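Local coordinates for protein amino Transferase (Eubacterium rectale, PDB 3ELE) that probably transfers amino groups between amino acids and keto acids with pyridoxal-5'-phosphate as cofactor, as in class I and II aminotransferases, at residues L112-R117 / G258-P263; R117-D122 / A270-A275. All blocks are in the same frame, centred on the assembly; numbering follows the deposited sequence.

In the fold
Interactions 1 and 2 lie 10 Å apart, centre to centre, and use successive parts of helix 108-119, with R117 common to both. In interaction 1 the helix rests on strand 258-261 of the seven-stranded mixed sheet; in interaction 2 its C-terminal end meets helix 269-282, the next helix after that strand. The two contacts touch where V262 packs on Y273 (CB to CD1, 3.9 Å). The start of helix 108-119 belongs to the pyridoxal-5'-phosphate pocket through A108 and A109. The side chain of V260 is about 11 Å from a bound pyridoxal-5'-phosphate; interaction 2 is centred farther from the centre of the chain (about 22 against 13 Å), and both contacts touch the second subunit.

Interaction 1 (L112-R117 / G258-P263); sequences LSICFR and GYVLVP
The large-domain sheet of a fold-type I aminotransferase is covered here by helix 108-119, whose residues I114 and C115 meet V260 on strand 258-261. V260 points its side chain at the helix, and C115 SG lies nearest its CG1, with V260 CG2 also close to SG (4.3 Å). CG1 stands anti to the backbone N (chi1 173°); the CB-SG bond of C115 points nearly at V260 CG1, 4.0 Å from SG, and meets that methyl from its flank. CG2 lies beside the backbone N, and of the two methyls it alone also approaches I114 CG2, across a looser 4.5 Å. The sulfur reaches this position because C115 turns SG anti to its own carbonyl carbon, with chi1 at -69°. The backbones stay well separated, 8.0 Å between C115 CA and V260 CA, so side chains alone bridge the gap. All three residues are buried, and the touching groups are apolar methyls and a thiol.

Neighbouring strands widen the same layer. I114 also packs on Y103 and T105 of strand 102-105, and C115 on L241 and C243 of strand 240-245, so the helix spans three adjacent strands. V260 is held in the sheet by backbone hydrogen bonding to Y103, and a bond between Y259 O and S111 OG ties the strand to the preceding helical turn. Strand 258-261 runs antiparallel to both flanking strands, whereas the five strands from 240-245 to 147-151 are mutually parallel. Such a helix laid over a mostly parallel, seven-stranded sheet with one reversed strand is characteristic of the pyridoxal-phosphate-binding large domain of fold-type I enzymes.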
loop_
_atom_site.group_PDB
_atom_site.type_symbol
_atom_site.label_atom_id
_atom_site.label_comp_id
_atom_site.label_asym_id
_atom_site.label_seq_id
_atom_site.Cartn_x
_atom_site.Cartn_y
_atom_site.Cartn_z
ATOM N N LEU A 112 6.467 -7.224 -4.591
ATOM C CA LEU A 112 7.238 -7.063 -5.856
ATOM C C LEU A 112 7.751 -5.640 -6.013
ATOM O O LEU A 112 8.945 -5.446 -6.283
ATOM C CB LEU A 112 6.380 -7.459 -7.062
ATOM C CG LEU A 112 6.028 -8.955 -7.136
ATOM C CD1 LEU A 112 4.904 -9.206 -8.131
ATOM C CD2 LEU A 112 7.259 -9.796 -7.465
ATOM N N SER A 113 6.867 -4.655 -5.777
ATOM C CA SER A 113 7.221 -3.228 -5.870
ATOM C C SER A 113 8.407 -2.899 -4.958
ATOM O O SER A 113 9.399 -2.299 -5.419
ATOM C CB SER A 113 6.012 -2.336 -5.555
ATOM O OG SER A 113 4.983 -2.514 -6.522
ATOM N N ILE A 114 8.321 -3.344 -3.699
ATOM C CA ILE A 114 9.405 -3.189 -2.699
ATOM C C ILE A 114 10.722 -3.782 -3.192
ATOM O O ILE A 114 11.759 -3.147 -3.047
ATOM C CB ILE A 114 9.029 -3.856 -1.326
ATOM C CG1 ILE A 114 7.981 -3.021 -0.605
ATOM C CG2 ILE A 114 10.235 -3.993 -0.417
ATOM C CD1 ILE A 114 7.337 -3.734 0.537
ATOM N N CYS A 115 10.677 -4.991 -3.769
ATOM C CA CYS A 115 11.895 -5.657 -4.294
ATOM C C CYS A 115 12.571 -4.890 -5.438
ATOM O O CYS A 115 13.782 -4.693 -5.407
ATOM C CB CYS A 115 11.627 -7.106 -4.713
ATOM S SG CYS A 115 11.292 -8.214 -3.315
ATOM N N PHE A 116 11.796 -4.450 -6.424
ATOM C CA PHE A 116 12.370 -3.700 -7.553
ATOM C C PHE A 116 12.849 -2.321 -7.101
ATOM O O PHE A 116 13.939 -1.870 -7.507
ATOM C CB PHE A 116 11.405 -3.579 -8.723
ATOM C CG PHE A 116 10.887 -4.900 -9.239
ATOM C CD1 PHE A 116 11.766 -5.913 -9.627
ATOM C CD2 PHE A 116 9.510 -5.109 -9.397
ATOM C CE1 PHE A 116 11.274 -7.145 -10.131
ATOM C CE2 PHE A 116 9.013 -6.314 -9.901
ATOM C CZ PHE A 116 9.892 -7.337 -10.267
ATOM N N ARG A 117 12.063 -1.678 -6.230
ATOM C CA ARG A 117 12.428 -0.377 -5.655
ATOM C C ARG A 117 13.721 -0.459 -4.821
ATOM O O ARG A 117 14.600 0.388 -4.951
ATOM C CB ARG A 117 11.269 0.177 -4.824
ATOM C CG ARG A 117 11.414 1.608 -4.322
ATOM C CD ARG A 117 11.745 2.599 -5.435
ATOM N NE ARG A 117 11.670 3.991 -4.984
ATOM C CZ ARG A 117 10.595 4.785 -5.028
ATOM N NH1 ARG A 117 9.447 4.377 -5.540
ATOM N NH2 ARG A 117 10.687 6.034 -4.581
ATOM N N GLY A 258 0.535 -9.935 2.668
ATOM C CA GLY A 258 1.559 -10.825 2.195
ATOM C C GLY A 258 2.874 -10.509 2.853
ATOM O O GLY A 258 2.904 -9.916 3.931
ATOM N N TYR A 259 3.959 -10.882 2.195
ATOM C CA TYR A 259 5.275 -10.604 2.744
ATOM C C TYR A 259 6.378 -10.668 1.720
ATOM O O TYR A 259 6.169 -11.128 0.588
ATOM C CB TYR A 259 5.615 -11.555 3.916
ATOM C CG TYR A 259 5.669 -13.052 3.599
ATOM C CD1 TYR A 259 6.769 -13.618 2.920
ATOM C CD2 TYR A 259 4.653 -13.916 4.027
ATOM C CE1 TYR A 259 6.838 -14.989 2.645
ATOM C CE2 TYR A 259 4.727 -15.305 3.769
ATOM C CZ TYR A 259 5.826 -15.824 3.079
ATOM O OH TYR A 259 5.912 -17.170 2.805
ATOM N N VAL A 260 7.528 -10.146 2.151
ATOM C CA VAL A 260 8.807 -10.254 1.478
ATOM C C VAL A 260 9.687 -11.014 2.493
ATOM O O VAL A 260 9.801 -10.613 3.664
ATOM C CB VAL A 260 9.454 -8.910 1.126
ATOM C CG1 VAL A 260 10.874 -9.140 0.568
ATOM C CG2 VAL A 260 8.593 -8.150 0.090
ATOM N N LEU A 261 10.296 -12.100 2.034
ATOM C CA LEU A 261 11.162 -12.926 2.861
ATOM C C LEU A 261 12.590 -12.627 2.433
ATOM O O LEU A 261 12.916 -12.784 1.244
ATOM C CB LEU A 261 10.811 -14.389 2.637
ATOM C CG LEU A 261 11.624 -15.504 3.274
ATOM C CD1 LEU A 261 11.702 -15.365 4.766
ATOM C CD2 LEU A 261 11.000 -16.832 2.848
ATOM N N VAL A 262 13.413 -12.168 3.382
ATOM C CA VAL A 262 14.845 -11.828 3.147
ATOM C C VAL A 262 15.747 -12.818 3.948
ATOM O O VAL A 262 16.009 -12.579 5.132
ATOM C CB VAL A 262 15.162 -10.359 3.538
ATOM C CG1 VAL A 262 16.617 -10.001 3.202
ATOM C CG2 VAL A 262 14.235 -9.382 2.816
ATOM N N PRO A 263 16.243 -13.911 3.311
ATOM C CA PRO A 263 17.117 -14.881 4.023
ATOM C C PRO A 263 18.415 -14.289 4.568
ATOM O O PRO A 263 18.888 -13.280 4.058
ATOM C CB PRO A 263 17.442 -15.933 2.938
ATOM C CG PRO A 263 16.395 -15.758 1.909
ATOM C CD PRO A 263 16.041 -14.322 1.912
#

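Interaction 2 (R117-D122 / A270-A275); sequences RALTSD and AELYAA
A118 and A275 slide their methyls past one another, side by side, where two helices, 108-119 and 269-282, pack together in the large domain of the aminotransferase fold. Each side chain points at the opposite helix, and the CB atoms of A118 and A275 lie 3.8 Å apart. With such small residues the backbones come close: A118 CA is 5.0 Å from A275 CA. Beside this pair the longer L119 and L272 slant across one another, their ends reaching nearer than their first bonds suggest. L119 carries CG beside its backbone N (chi1 -68°), while L272 swings CG anti to its own (chi1 -177°); with these different first torsions, CD2 of L119 comes to CD1 of L272 at 3.9 Å. F213 of strand 213-217 touches both leucines and joins the helix pair to the sheet. V4 of the second subunit packs on L272 and A275 of helix 269-282, while just past the end of helix 108-119 T120 O accepts a hydrogen bond from N5 ND2 of that subunit, so the helix pair borders the dimer interface. The A118 methyl also rests against the A275 peptide group, with CB 3.5 Å from A275 O and 3.7 Å from A275 C.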
loop_
_atom_site.group_PDB
_atom_site.type_symbol
_atom_site.label_atom_id
_atom_site.label_comp_id
_atom_site.label_asym_id
_atom_site.label_seq_id
_atom_site.Cartn_x
_atom_site.Cartn_y
_atom_site.Cartn_z
ATOM N N ARG A 117 12.063 -1.678 -6.230
ATOM C CA ARG A 117 12.428 -0.377 -5.655
ATOM C C ARG A 117 13.721 -0.459 -4.821
ATOM O O ARG A 117 14.600 0.388 -4.951
ATOM C CB ARG A 117 11.269 0.177 -4.824
ATOM C CG ARG A 117 11.414 1.608 -4.322
ATOM C CD ARG A 117 11.745 2.599 -5.435
ATOM N NE ARG A 117 11.670 3.991 -4.984
ATOM C CZ ARG A 117 10.595 4.785 -5.028
ATOM N NH1 ARG A 117 9.447 4.377 -5.540
ATOM N NH2 ARG A 117 10.687 6.034 -4.581
ATOM N N ALA A 118 13.837 -1.496 -3.990
ATOM C CA ALA A 118 15.042 -1.721 -3.170
ATOM C C ALA A 118 16.271 -2.071 -4.006
ATOM O O ALA A 118 17.367 -1.654 -3.700
ATOM C CB ALA A 118 14.794 -2.835 -2.118
ATOM N N LEU A 119 16.071 -2.845 -5.062
ATOM C CA LEU A 119 17.178 -3.283 -5.914
ATOM C C LEU A 119 17.574 -2.344 -7.060
ATOM O O LEU A 119 18.672 -2.491 -7.536
ATOM C CB LEU A 119 16.892 -4.698 -6.448
ATOM C CG LEU A 119 16.914 -5.795 -5.376
ATOM C CD1 LEU A 119 16.504 -7.087 -5.990
ATOM C CD2 LEU A 119 18.329 -5.927 -4.754
ATOM N N THR A 120 16.733 -1.381 -7.477
ATOM C CA THR A 120 17.078 -0.473 -8.613
ATOM C C THR A 120 17.951 0.756 -8.211
ATOM O O THR A 120 17.507 1.663 -7.482
ATOM C CB THR A 120 15.815 -0.018 -9.369
ATOM O OG1 THR A 120 15.054 -1.175 -9.752
ATOM C CG2 THR A 120 16.162 0.816 -10.631
ATOM N N SER A 121 19.181 0.801 -8.716
ATOM C CA SER A 121 20.104 1.896 -8.412
ATOM C C SER A 121 20.489 2.720 -9.654
ATOM O O SER A 121 21.323 3.640 -9.548
ATOM C CB SER A 121 21.346 1.312 -7.729
ATOM O OG SER A 121 22.062 0.442 -8.596
ATOM N N ASP A 122 19.891 2.425 -10.816
ATOM C CA ASP A 122 20.287 3.059 -12.082
ATOM C C ASP A 122 19.202 2.847 -13.146
ATOM O O ASP A 122 18.530 1.809 -13.166
ATOM C CB ASP A 122 21.661 2.483 -12.502
ATOM C CG ASP A 122 22.233 3.114 -13.756
ATOM O OD1 ASP A 122 21.773 2.759 -14.851
ATOM O OD2 ASP A 122 23.202 3.902 -13.659
ATOM N N ALA A 270 21.428 -7.568 6.543
ATOM C CA ALA A 270 21.167 -6.297 7.220
ATOM C C ALA A 270 20.952 -5.167 6.199
ATOM O O ALA A 270 19.968 -4.417 6.290
ATOM C CB ALA A 270 22.284 -5.965 8.201
ATOM N N GLU A 271 21.826 -5.108 5.195
ATOM C CA GLU A 271 21.760 -4.063 4.163
ATOM C C GLU A 271 20.544 -4.166 3.240
ATOM O O GLU A 271 19.927 -3.138 2.916
ATOM C CB GLU A 271 23.016 -4.077 3.299
ATOM C CG GLU A 271 23.033 -3.043 2.182
ATOM C CD GLU A 271 24.344 -3.039 1.464
ATOM O OE1 GLU A 271 25.332 -2.711 2.121
ATOM O OE2 GLU A 271 24.373 -3.363 0.259
ATOM N N LEU A 272 20.271 -5.379 2.762
ATOM C CA LEU A 272 19.133 -5.643 1.873
ATOM C C LEU A 272 17.809 -5.491 2.612
ATOM O O LEU A 272 16.831 -4.976 2.054
ATOM C CB LEU A 272 19.244 -7.040 1.235
ATOM C CG LEU A 272 18.155 -7.445 0.210
ATOM C CD1 LEU A 272 17.962 -6.402 -0.885
ATOM C CD2 LEU A 272 18.470 -8.826 -0.394
ATOM N N TYR A 273 17.758 -5.959 3.856
ATOM C CA TYR A 273 16.553 -5.808 4.672
ATOM C C TYR A 273 16.289 -4.330 4.950
ATOM O O TYR A 273 15.146 -3.922 4.938
ATOM C CB TYR A 273 16.660 -6.597 5.963
ATOM C CG TYR A 273 15.376 -6.736 6.720
ATOM C CD1 TYR A 273 14.517 -7.796 6.472
ATOM C CD2 TYR A 273 15.030 -5.824 7.724
ATOM C CE1 TYR A 273 13.323 -7.950 7.193
ATOM C CE2 TYR A 273 13.842 -5.971 8.465
ATOM C CZ TYR A 273 12.994 -7.037 8.190
ATOM O OH TYR A 273 11.830 -7.187 8.917
ATOM N N ALA A 274 17.346 -3.540 5.156
ATOM C CA ALA A 274 17.221 -2.089 5.338
ATOM C C ALA A 274 16.604 -1.471 4.082
ATOM O O ALA A 274 15.642 -0.714 4.205
ATOM C CB ALA A 274 18.588 -1.440 5.671
ATOM N N ALA A 275 17.088 -1.855 2.887
ATOM C CA ALA A 275 16.558 -1.325 1.601
ATOM C C ALA A 275 15.088 -1.736 1.356
ATOM O O ALA A 275 14.312 -0.981 0.784
ATOM C CB ALA A 275 17.431 -1.745 0.441
#